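PDB 2O14: hypothetical protein yxiM from Bacillus subtilis, which is an uncharacterized member of the GDSL lipolytic enzyme family and probably hydrolyses ester bonds, though its substrate is not known. Local coordinates for residues A[281-286]-A[290-295]; A[321-326]-A[333-338]. All blocks are in the same frame, centred on the assembly; numbering follows the deposited sequence.

Interaction 1: A[281-286]-A[290-295]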
# COMPACT_ATOMS: atom_id res chain seq x y z
N ALA A 281 -8.73 -4.10 -21.55
CA ALA A 281 -8.48 -5.38 -22.22
C ALA A 281 -9.05 -5.44 -23.64
O ALA A 281 -8.61 -6.26 -24.45
CB ALA A 281 -9.05 -6.52 -21.39
N THR A 282 -10.01 -4.58 -23.93
CA THR A 282 -10.66 -4.57 -25.24
C THR A 282 -10.24 -3.44 -26.18
O THR A 282 -10.91 -3.19 -27.19
CB THR A 282 -12.19 -4.52 -25.07
OG1 THR A 282 -12.54 -3.44 -24.20
CG2 THR A 282 -12.69 -5.82 -24.46
N ASP A 283 -9.14 -2.76 -25.87
CA ASP A 283 -8.66 -1.68 -26.73
C ASP A 283 -7.90 -2.21 -27.95
O ASP A 283 -6.78 -1.78 -28.24
CB ASP A 283 -7.77 -0.72 -25.93
CG ASP A 283 -8.52 0.04 -24.85
OD1 ASP A 283 -9.77 0.03 -24.86
OD2 ASP A 283 -7.86 0.65 -23.99
N PHE A 284 -8.52 -3.16 -28.64
CA PHE A 284 -7.95 -3.77 -29.84
C PHE A 284 -8.66 -3.23 -31.07
O PHE A 284 -9.88 -3.07 -31.06
CB PHE A 284 -8.14 -5.29 -29.81
CG PHE A 284 -7.11 -6.02 -29.02
CD1 PHE A 284 -5.86 -6.30 -29.57
CD2 PHE A 284 -7.39 -6.46 -27.72
CE1 PHE A 284 -4.91 -7.00 -28.85
CE2 PHE A 284 -6.43 -7.16 -26.99
CZ PHE A 284 -5.19 -7.44 -27.55
N THR A 285 -7.89 -2.96 -32.13
CA THR A 285 -8.47 -2.45 -33.37
C THR A 285 -8.90 -3.65 -34.22
O THR A 285 -8.78 -4.80 -33.79
CB THR A 285 -7.45 -1.64 -34.20
OG1 THR A 285 -6.45 -2.52 -34.72
CG2 THR A 285 -6.79 -0.56 -33.34
N SER A 286 -9.40 -3.36 -35.42
CA SER A 286 -9.84 -4.40 -36.35
C SER A 286 -8.65 -5.27 -36.74
O SER A 286 -8.77 -6.48 -36.91
CB SER A 286 -10.42 -3.76 -37.61
OG SER A 286 -11.31 -2.70 -37.28
N HIS A 290 -3.47 -3.68 -30.16
CA HIS A 290 -3.93 -3.07 -28.92
C HIS A 290 -3.34 -1.67 -28.75
O HIS A 290 -2.13 -1.49 -28.71
CB HIS A 290 -3.54 -3.95 -27.73
CG HIS A 290 -4.14 -3.50 -26.43
ND1 HIS A 290 -3.79 -2.32 -25.81
CD2 HIS A 290 -5.10 -4.07 -25.66
CE1 HIS A 290 -4.50 -2.18 -24.70
NE2 HIS A 290 -5.30 -3.23 -24.59
N SER A 291 -4.22 -0.67 -28.65
CA SER A 291 -3.80 0.72 -28.49
C SER A 291 -4.64 1.47 -27.46
O SER A 291 -5.86 1.35 -27.45
CB SER A 291 -3.89 1.45 -29.83
OG SER A 291 -3.66 2.84 -29.67
N SER A 292 -3.97 2.23 -26.60
CA SER A 292 -4.65 3.00 -25.55
C SER A 292 -3.87 4.29 -25.30
O SER A 292 -3.98 4.89 -24.23
CB SER A 292 -4.70 2.18 -24.25
OG SER A 292 -5.15 0.86 -24.49
N VAL A 293 -3.10 4.71 -26.30
CA VAL A 293 -2.25 5.89 -26.21
C VAL A 293 -2.87 7.21 -25.72
O VAL A 293 -2.13 8.10 -25.30
CB VAL A 293 -1.55 6.18 -27.57
CG1 VAL A 293 -0.65 5.01 -27.93
CG2 VAL A 293 -2.59 6.41 -28.66
N ASN A 294 -4.19 7.34 -25.77
CA ASN A 294 -4.82 8.58 -25.32
C ASN A 294 -5.63 8.45 -24.04
O ASN A 294 -6.34 9.38 -23.66
CB ASN A 294 -5.71 9.14 -26.43
CG ASN A 294 -4.96 9.36 -27.73
OD1 ASN A 294 -4.02 10.15 -27.79
ND2 ASN A 294 -5.38 8.66 -28.77
N ARG A 295 -5.53 7.31 -23.38
CA ARG A 295 -6.28 7.09 -22.15
C ARG A 295 -5.58 7.58 -20.88
O ARG A 295 -4.36 7.77 -20.85
CB ARG A 295 -6.59 5.60 -21.96
CG ARG A 295 -7.68 5.03 -22.85
CD ARG A 295 -8.01 3.63 -22.37
NE ARG A 295 -9.06 2.98 -23.14
CZ ARG A 295 -10.35 3.29 -23.07
NH1 ARG A 295 -10.77 4.26 -22.27
NH2 ARG A 295 -11.23 2.61 -23.81

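Interaction 2: A[321-326]-A[333-338]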
# COMPACT_ATOMS: atom_id res chain seq x y z
N ALA A 321 1.89 -3.48 -26.38
CA ALA A 321 2.71 -4.28 -27.28
C ALA A 321 2.59 -5.75 -26.87
O ALA A 321 2.50 -6.64 -27.72
CB ALA A 321 4.17 -3.83 -27.21
N TYR A 322 2.58 -6.01 -25.57
CA TYR A 322 2.47 -7.38 -25.07
C TYR A 322 1.09 -7.97 -25.37
O TYR A 322 0.98 -9.14 -25.73
CB TYR A 322 2.73 -7.43 -23.57
CG TYR A 322 2.62 -8.81 -22.99
CD1 TYR A 322 1.59 -9.15 -22.12
CD2 TYR A 322 3.56 -9.80 -23.31
CE1 TYR A 322 1.48 -10.43 -21.59
CE2 TYR A 322 3.46 -11.08 -22.78
CZ TYR A 322 2.42 -11.39 -21.92
OH TYR A 322 2.33 -12.66 -21.39
N PHE A 323 0.04 -7.16 -25.23
CA PHE A 323 -1.31 -7.65 -25.51
C PHE A 323 -1.43 -7.94 -27.00
O PHE A 323 -2.04 -8.93 -27.40
CB PHE A 323 -2.37 -6.62 -25.09
CG PHE A 323 -2.33 -6.25 -23.63
CD1 PHE A 323 -2.06 -7.21 -22.66
CD2 PHE A 323 -2.60 -4.95 -23.23
CE1 PHE A 323 -2.05 -6.87 -21.30
CE2 PHE A 323 -2.59 -4.59 -21.87
CZ PHE A 323 -2.32 -5.56 -20.91
N THR A 324 -0.86 -7.06 -27.82
CA THR A 324 -0.90 -7.23 -29.26
C THR A 324 -0.18 -8.52 -29.66
O THR A 324 -0.59 -9.19 -30.61
CB THR A 324 -0.22 -6.05 -30.00
OG1 THR A 324 -0.99 -4.86 -29.83
CG2 THR A 324 -0.09 -6.34 -31.49
N SER A 325 0.87 -8.88 -28.93
CA SER A 325 1.64 -10.07 -29.24
C SER A 325 1.00 -11.38 -28.78
O SER A 325 1.40 -12.46 -29.23
CB SER A 325 3.05 -9.97 -28.66
OG SER A 325 3.04 -10.18 -27.26
N ILE A 326 0.02 -11.31 -27.88
CA ILE A 326 -0.62 -12.52 -27.40
C ILE A 326 -2.06 -12.68 -27.89
O ILE A 326 -2.66 -13.75 -27.75
CB ILE A 326 -0.60 -12.61 -25.85
CG1 ILE A 326 -1.42 -11.47 -25.24
CG2 ILE A 326 0.84 -12.56 -25.35
CD1 ILE A 326 -1.49 -11.53 -23.72
N GLY A 333 -7.77 -12.82 -20.74
CA GLY A 333 -7.52 -13.70 -19.61
C GLY A 333 -6.61 -13.08 -18.57
O GLY A 333 -6.32 -13.70 -17.54
N LEU A 334 -6.15 -11.87 -18.84
CA LEU A 334 -5.26 -11.17 -17.91
C LEU A 334 -6.04 -10.13 -17.11
O LEU A 334 -5.47 -9.41 -16.29
CB LEU A 334 -4.12 -10.50 -18.67
CG LEU A 334 -3.18 -11.43 -19.45
CD1 LEU A 334 -2.13 -10.60 -20.18
CD2 LEU A 334 -2.52 -12.41 -18.49
N TYR A 335 -7.34 -10.04 -17.36
CA TYR A 335 -8.21 -9.10 -16.65
C TYR A 335 -9.31 -9.88 -15.95
O TYR A 335 -9.63 -11.00 -16.34
CB TYR A 335 -8.84 -8.10 -17.61
CG TYR A 335 -7.91 -7.03 -18.11
CD1 TYR A 335 -6.87 -7.34 -18.99
CD2 TYR A 335 -8.07 -5.70 -17.73
CE1 TYR A 335 -6.02 -6.35 -19.48
CE2 TYR A 335 -7.23 -4.70 -18.21
CZ TYR A 335 -6.21 -5.03 -19.09
OH TYR A 335 -5.38 -4.05 -19.56
N MSE A 336 -9.89 -9.28 -14.91
CA MSE A 336 -10.98 -9.92 -14.18
C MSE A 336 -12.12 -10.23 -15.14
O MSE A 336 -12.38 -9.46 -16.06
CB MSE A 336 -11.48 -9.00 -13.06
CG MSE A 336 -10.48 -8.79 -11.92
SE MSE A 336 -10.12 -10.43 -10.95
CE MSE A 336 -11.58 -10.34 -9.67
N ASP A 337 -12.79 -11.36 -14.93
CA ASP A 337 -13.90 -11.75 -15.80
C ASP A 337 -14.97 -10.67 -15.93
O ASP A 337 -15.44 -10.12 -14.93
CB ASP A 337 -14.54 -13.04 -15.29
CG ASP A 337 -15.70 -13.49 -16.17
OD1 ASP A 337 -15.46 -13.79 -17.36
OD2 ASP A 337 -16.84 -13.53 -15.67
N GLY A 338 -15.36 -10.38 -17.16
CA GLY A 338 -16.38 -9.37 -17.40
C GLY A 338 -15.95 -8.00 -16.91
O GLY A 338 -16.78 -7.10 -16.75

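Interaction 1: A[281-286]-A[290-295]
Asp283 holds residues 290-295 with its backbone and its side chain at once. Asp283 O accepts a hydrogen bond from Ser291 N at 2.8 Å and lies 3.2 Å from His290 CA in a CA-H...O contact. Beside this bond the packing is dense. CB of His290 sits 3.5 Å from CE1 of Phe284, over one face of the phenyl ring, while the imidazole directs its edge at that face with the two planes at 89°, an edge-to-face pair. The imidazole's own face receives CB of Asp283 as a CH-pi contact. Both imidazole nitrogens are bonded beyond the pair, ND1 to Ser320 and NE2 to the carbonyl of Arg280, which fixes the rotation of the ring.

The motif is a single beta bridge between Phe284 and His290 in the long loop that leads from strand 271-275 to helix 298-307 of the GDSL hydrolase domain, with Asp283 at the centre of an inverse gamma turn. The Asp283 carboxylate makes a second tight part, a polar clasp. Arg295, extended from CG to NE, meets it side-on: Arg295 NE reaches Asp283 OD2 at 2.8 Å and Arg295 NH2 reaches Asp283 OD1 at 3.1 Å, both on the syn side but tilted out of the carboxylate plane. Ser292 OG donates to the anti lone pair of Asp283 OD2 at 2.8 Å, and the backbone N-H of Arg280 adds a further donor. Beyond the bridge, by contrast, the chain loosens, with Thr285 and Ser286 exposed at the surface.

Interaction 2: A[321-326]-A[333-338]
Phe323 and Leu334 mark the nearest approach of the two backbones, their CA atoms 9.3 Å apart, so side chains alone span the gap between residues 321-326 of helix 315-326 and the irregular segment 333-338. The contact centres on Leu334. Leu334 CD1 enters among three side chains of the helix, meeting CD1 of Ile326 tip to tip at 3.7 Å and coming to the ring edges of Tyr322 and Phe323, with CE1 of each 3.9 Å away. Tyr322 can reach this point because its CG lies anti to the backbone N (chi1 180°), which carries the ring out toward the loop; CG2 of Ile326, one turn on, lies over a face of that ring.

Beside the leucine, Phe323 meets Tyr335. The two side chains cross at about a right angle, but their ring planes stand at 59°, an oblique pairing in which Phe323 CZ approaches Tyr335 CE1 at 4.0 Å. Tyr335 OH lies 3.7 Å from Phe323 CE2 and is hydrogen-bonded to the carbonyl O of Gly279, an anchor that holds the tyrosine in place. With Phe323 cut back to alanine, the ring between Leu334 and Tyr335 is gone, which would probably leave a gap there and give the tyrosine ring less to pack against.

Tyr335 comes within about 6 Å, side chain to side chain, of Asp339 and His342, probably catalytic here as in other GDSL enzymes. Around the contact, Thr331 of helix 328-332 touches Phe323 and Ile326, and helix 345-361 packs on Tyr322 through Ala350 and Leu354 and on Leu334 through Ala346.

Overall arrangement
Followed from the N terminus, the chain passes through the strands of its mixed and antiparallel sheets and, after strand 271-275 of the parallel sheet, folds back on itself in interaction 1, closing a loop with only three residues between its segments. Helix 298-307 and strand 311-313 follow before interaction 2 closes a second loop around helix 328-332. The two loops are therefore in series, neither nesting nor crossing, yet their centres lie 11 Å apart. They touch directly: His290 N meets Thr324 OG1 at 2.8 Å, a probable hydrogen bond, and Ala281 packs on Tyr335. Together they join the loop beyond strand 271-275, helix 315-326 and the segment leading to Asp339 and His342.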